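Local coordinates for prolyl oligopeptidase (Novosphingobium capsulatum, PDB 1YR2), which probably hydrolyses oligopeptides on the carboxyl side of proline, and far less readily after alanine, as a serine endopeptidase of the S9A family, at residues 41-46 / 75-80; 259-264 / 282-287. All coordinates share one frame; numbering follows the deposited sequence.

Interaction 1 of 2, residues 41-46 / 75-80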
loop_
_atom_site.group_PDB
_atom_site.type_symbol
_atom_site.label_atom_id
_atom_site.label_comp_id
_atom_site.label_asym_id
_atom_site.label_seq_id
_atom_site.Cartn_x
_atom_site.Cartn_y
_atom_site.Cartn_z
ATOM N N PRO A 41 -23.825 -1.965 29.942
ATOM C CA PRO A 41 -24.982 -2.783 29.567
ATOM C C PRO A 41 -24.722 -4.238 29.906
ATOM O O PRO A 41 -23.553 -4.639 30.002
ATOM C CB PRO A 41 -25.090 -2.584 28.062
ATOM C CG PRO A 41 -24.374 -1.258 27.817
ATOM C CD PRO A 41 -23.197 -1.333 28.757
ATOM N N ALA A 42 -25.784 -4.995 30.141
ATOM C CA ALA A 42 -25.645 -6.371 30.546
ATOM C C ALA A 42 -24.964 -7.226 29.451
ATOM O O ALA A 42 -25.173 -7.043 28.266
ATOM C CB ALA A 42 -27.030 -6.954 30.929
ATOM N N SER A 43 -24.138 -8.163 29.870
ATOM C CA SER A 43 -23.680 -9.213 28.964
ATOM C C SER A 43 -24.013 -10.564 29.597
ATOM O O SER A 43 -23.152 -11.169 30.182
ATOM C CB SER A 43 -22.175 -9.049 28.717
ATOM O OG SER A 43 -21.952 -7.835 27.973
ATOM N N PRO A 44 -25.271 -11.007 29.536
ATOM C CA PRO A 44 -25.658 -12.277 30.176
ATOM C C PRO A 44 -24.771 -13.461 29.755
ATOM O O PRO A 44 -24.344 -13.531 28.604
ATOM C CB PRO A 44 -27.101 -12.495 29.689
ATOM C CG PRO A 44 -27.608 -11.088 29.358
ATOM C CD PRO A 44 -26.405 -10.387 28.837
ATOM N N GLN A 45 -24.481 -14.353 30.687
ATOM C CA GLN A 45 -23.661 -15.528 30.412
ATOM C C GLN A 45 -24.549 -16.748 30.266
ATOM O O GLN A 45 -25.502 -16.904 31.008
ATOM C CB GLN A 45 -22.702 -15.751 31.551
ATOM C CG GLN A 45 -21.718 -14.655 31.641
ATOM C CD GLN A 45 -20.729 -14.843 32.760
ATOM O OE1 GLN A 45 -20.132 -15.902 32.898
ATOM N NE2 GLN A 45 -20.539 -13.806 33.563
ATOM N N VAL A 46 -24.257 -17.580 29.280
ATOM C CA VAL A 46 -24.834 -18.905 29.180
ATOM C C VAL A 46 -23.653 -19.811 29.527
ATOM O O VAL A 46 -22.756 -19.994 28.708
ATOM C CB VAL A 46 -25.370 -19.191 27.747
ATOM C CG1 VAL A 46 -25.873 -20.647 27.624
ATOM C CG2 VAL A 46 -26.499 -18.191 27.348
ATOM N N ALA A 75 -28.826 -8.595 18.596
ATOM C CA ALA A 75 -29.272 -7.286 18.147
ATOM C C ALA A 75 -29.485 -6.380 19.355
ATOM O O ALA A 75 -29.117 -5.239 19.313
ATOM C CB ALA A 75 -30.551 -7.394 17.319
ATOM N N ALA A 76 -30.054 -6.910 20.423
ATOM C CA ALA A 76 -30.369 -6.115 21.615
ATOM C C ALA A 76 -29.071 -5.690 22.307
ATOM O O ALA A 76 -28.941 -4.564 22.754
ATOM C CB ALA A 76 -31.244 -6.921 22.597
ATOM N N TRP A 77 -28.095 -6.592 22.349
ATOM C CA TRP A 77 -26.808 -6.305 22.984
ATOM C C TRP A 77 -26.082 -5.241 22.169
ATOM O O TRP A 77 -25.554 -4.279 22.737
ATOM C CB TRP A 77 -25.975 -7.584 23.034
ATOM C CG TRP A 77 -24.687 -7.475 23.773
ATOM C CD1 TRP A 77 -24.486 -7.655 25.089
ATOM C CD2 TRP A 77 -23.422 -7.153 23.206
ATOM N NE1 TRP A 77 -23.152 -7.468 25.383
ATOM C CE2 TRP A 77 -22.486 -7.150 24.237
ATOM C CE3 TRP A 77 -22.987 -6.841 21.913
ATOM C CZ2 TRP A 77 -21.142 -6.866 24.020
ATOM C CZ3 TRP A 77 -21.651 -6.544 21.712
ATOM C CH2 TRP A 77 -20.757 -6.564 22.751
ATOM N N VAL A 78 -26.065 -5.419 20.843
ATOM C CA VAL A 78 -25.431 -4.468 19.949
ATOM C C VAL A 78 -26.051 -3.074 20.110
ATOM O O VAL A 78 -25.338 -2.076 20.217
ATOM C CB VAL A 78 -25.480 -4.943 18.475
ATOM C CG1 VAL A 78 -25.218 -3.775 17.501
ATOM C CG2 VAL A 78 -24.468 -6.048 18.258
ATOM N N GLN A 79 -27.379 -2.990 20.152
ATOM C CA GLN A 79 -28.027 -1.679 20.264
ATOM C C GLN A 79 -27.621 -0.954 21.571
ATOM O O GLN A 79 -27.290 0.222 21.537
ATOM C CB GLN A 79 -29.568 -1.852 20.173
ATOM C CG GLN A 79 -30.396 -0.597 20.441
ATOM C CD GLN A 79 -31.857 -0.737 19.913
ATOM O OE1 GLN A 79 -32.070 -1.044 18.720
ATOM N NE2 GLN A 79 -32.845 -0.507 20.788
ATOM N N ALA A 80 -27.644 -1.691 22.689
ATOM C CA ALA A 80 -27.258 -1.194 24.016
ATOM C C ALA A 80 -25.775 -0.791 24.098
ATOM O O ALA A 80 -25.458 0.288 24.594
ATOM C CB ALA A 80 -27.619 -2.241 25.133
#
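With chi1 at -174°, Trp77 holds CG anti to its own backbone N, which swings the indole off helix 72-89 and turns its pyrrole edge to the chain at 41-46. Ser43 answers with chi1 near -67°, which sets OG beside the backbone N and opposite the carbonyl carbon, where it can meet the indole N-H. The resulting hydrogen bond, from Trp77 NE1 to Ser43 OG, spans 2.9 Å and is almost straight, at 176°. The hydroxyl oxygen lies in the ring plane, in line with the N-H. Along the same edge the carbonyl oxygen of Ala42 comes to 3.3 Å from Trp77 CD1, again close to the ring plane. Two successive residues thus line the pyrrole edge with oxygen, one from a side chain and one from the backbone.

The extended N-terminal stretch therefore runs past the helix and is fastened to it through a tryptophan side chain. In prolyl oligopeptidases this part of the chain belongs to the alpha/beta-hydrolase domain, although it precedes the propeller in sequence. The surroundings agree: Trp77 also meets the ring of Phe667, and Ser43 touches Ala671 and Gln674, all on helix 664-675 of that domain. The backbone of 41-46 is held as well, since the carbonyl oxygens of Ser43 and Pro44 accept hydrogen bonds from the indoles of Trp61 and Trp63.

One turn of helix beyond Trp77, Pro41 lies against Ala80. Its CB is 3.9 Å from Ala80 CB in a small apolar contact, while its CG approaches Ala80 O to 3.7 Å. Pro41 reaches further along the same helix, touching Gln81 and Tyr84.

Interaction 2 of 2, residues 259-264 / 282-287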
loop_
_atom_site.group_PDB
_atom_site.type_symbol
_atom_site.label_atom_id
_atom_site.label_comp_id
_atom_site.label_asym_id
_atom_site.label_seq_id
_atom_site.Cartn_x
_atom_site.Cartn_y
_atom_site.Cartn_z
ATOM N N PRO A 259 -1.841 -9.485 -37.628
ATOM C CA PRO A 259 -1.497 -10.331 -36.487
ATOM C C PRO A 259 0.013 -10.338 -36.244
ATOM O O PRO A 259 0.787 -10.386 -37.188
ATOM C CB PRO A 259 -1.987 -11.713 -36.900
ATOM C CG PRO A 259 -2.229 -11.663 -38.331
ATOM C CD PRO A 259 -2.316 -10.274 -38.783
ATOM N N VAL A 260 0.434 -10.240 -34.992
ATOM C CA VAL A 260 1.860 -10.212 -34.645
ATOM C C VAL A 260 2.289 -11.436 -33.882
ATOM O O VAL A 260 3.339 -12.010 -34.179
ATOM C CB VAL A 260 2.179 -8.958 -33.811
ATOM C CG1 VAL A 260 3.640 -8.968 -33.351
ATOM C CG2 VAL A 260 1.926 -7.726 -34.649
ATOM N N PHE A 261 1.482 -11.862 -32.901
ATOM C CA PHE A 261 1.865 -13.001 -32.065
ATOM C C PHE A 261 0.673 -13.717 -31.453
ATOM O O PHE A 261 -0.260 -13.076 -30.955
ATOM C CB PHE A 261 2.776 -12.560 -30.919
ATOM C CG PHE A 261 3.486 -13.698 -30.236
ATOM C CD1 PHE A 261 4.400 -14.482 -30.931
ATOM C CD2 PHE A 261 3.215 -14.017 -28.901
ATOM C CE1 PHE A 261 5.007 -15.520 -30.339
ATOM C CE2 PHE A 261 3.872 -15.066 -28.296
ATOM C CZ PHE A 261 4.747 -15.807 -28.995
ATOM N N ALA A 262 0.758 -15.040 -31.489
ATOM C CA ALA A 262 -0.180 -15.932 -30.840
ATOM C C ALA A 262 0.526 -17.218 -30.429
ATOM O O ALA A 262 1.569 -17.551 -31.003
ATOM C CB ALA A 262 -1.330 -16.253 -31.771
ATOM N N THR A 263 -0.059 -17.945 -29.468
ATOM C CA THR A 263 0.389 -19.303 -29.112
ATOM C C THR A 263 -0.762 -20.288 -29.264
ATOM O O THR A 263 -1.449 -20.588 -28.299
ATOM C CB THR A 263 0.937 -19.397 -27.669
ATOM O OG1 THR A 263 0.036 -18.779 -26.732
ATOM C CG2 THR A 263 2.248 -18.654 -27.555
ATOM N N PRO A 264 -0.941 -20.812 -30.466
ATOM C CA PRO A 264 -2.114 -21.650 -30.768
ATOM C C PRO A 264 -2.149 -23.071 -30.125
ATOM O O PRO A 264 -3.159 -23.773 -30.281
ATOM C CB PRO A 264 -2.092 -21.727 -32.299
ATOM C CG PRO A 264 -0.674 -21.541 -32.699
ATOM C CD PRO A 264 -0.052 -20.629 -31.646
ATOM N N VAL A 282 10.345 -4.972 -30.423
ATOM C CA VAL A 282 9.079 -5.403 -29.785
ATOM C C VAL A 282 9.425 -6.500 -28.786
ATOM O O VAL A 282 10.222 -7.391 -29.084
ATOM C CB VAL A 282 8.088 -5.927 -30.833
ATOM C CG1 VAL A 282 6.820 -6.464 -30.239
ATOM C CG2 VAL A 282 7.770 -4.809 -31.836
ATOM N N VAL A 283 8.851 -6.413 -27.591
ATOM C CA VAL A 283 9.058 -7.382 -26.542
ATOM C C VAL A 283 7.701 -7.838 -26.057
ATOM O O VAL A 283 6.821 -7.033 -25.643
ATOM C CB VAL A 283 9.872 -6.802 -25.380
ATOM C CG1 VAL A 283 10.099 -7.818 -24.263
ATOM C CG2 VAL A 283 11.196 -6.267 -25.911
ATOM N N ILE A 284 7.500 -9.134 -26.139
ATOM C CA ILE A 284 6.224 -9.712 -25.744
ATOM C C ILE A 284 6.461 -10.558 -24.485
ATOM O O ILE A 284 7.282 -11.467 -24.472
ATOM C CB ILE A 284 5.614 -10.545 -26.876
ATOM C CG1 ILE A 284 5.307 -9.630 -28.054
ATOM C CG2 ILE A 284 4.350 -11.251 -26.383
ATOM C CD1 ILE A 284 5.079 -10.349 -29.292
ATOM N N THR A 285 5.703 -10.211 -23.453
ATOM C CA THR A 285 5.675 -10.881 -22.160
ATOM C C THR A 285 4.430 -11.728 -22.078
ATOM O O THR A 285 3.312 -11.229 -22.287
ATOM C CB THR A 285 5.628 -9.753 -21.108
ATOM O OG1 THR A 285 6.873 -9.042 -21.199
ATOM C CG2 THR A 285 5.642 -10.282 -19.753
ATOM N N SER A 286 4.594 -12.976 -21.651
ATOM C CA SER A 286 3.498 -13.912 -21.641
ATOM C C SER A 286 3.463 -14.702 -20.327
ATOM O O SER A 286 4.494 -15.159 -19.810
ATOM C CB SER A 286 3.619 -14.889 -22.828
ATOM O OG SER A 286 3.828 -14.211 -24.048
ATOM N N SER A 287 2.257 -14.878 -19.818
ATOM C CA SER A 287 2.047 -15.616 -18.576
ATOM C C SER A 287 0.736 -16.365 -18.598
ATOM O O SER A 287 -0.096 -16.174 -19.485
ATOM C CB SER A 287 2.095 -14.648 -17.385
ATOM O OG SER A 287 1.012 -13.710 -17.439
#
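Ile284, and more loosely Ser286, carry strand 282-287 against Phe261. At the start of the strand, Val282 rests on Leu223, as does Val260. Ile284 then makes the main contact. Its CG1 stands beside the backbone N, and an anti chi2 of 164° extends this longer branch toward the root of the phenylalanine ring. There Ile284 CD1 lies 3.6 Å from Phe261 CB. The shorter branch supplies a second point, CG2 lying 3.9 Å from Phe261 CD2, so both branches touch the phenylalanine obliquely from one side, along CB, CG and CD2. Farther on, Ser286 OG stands 4.3 Å from Phe261 CE2. That hydroxyl is hydrogen-bonded to His271 ND1, whose ring also packs edge-to-face with Phe261, while His297 meets the phenylalanine at a tilt.

No hydrogen bond joins the two segments. Phe261 instead projects from the last strand of one four-stranded antiparallel sheet, where it and Val260 both face Val245 in a classic beta bulge, onto the second strand of the following sheet: the apolar blade-to-blade packing of a beta-propeller.

Interactions 1 and 2 follow one another along the chain, the first closing before the second opens, and they lie on opposite sides of its centre. Their centres are about 61 Å apart, with about 45 Å between nearest atoms, and they share no helix or sheet. Interaction 1 joins a surface loop to helix 72-89 beside helix 664-675, on the alpha/beta-hydrolase part built round the mixed sheet. Interaction 2 is buried between consecutive propeller blades, 215-261 and 270-311. One contact thus secures the N-terminal chain within the hydrolase domain, the other packs one blade against the next; each lies within a single domain, and neither bridges the two.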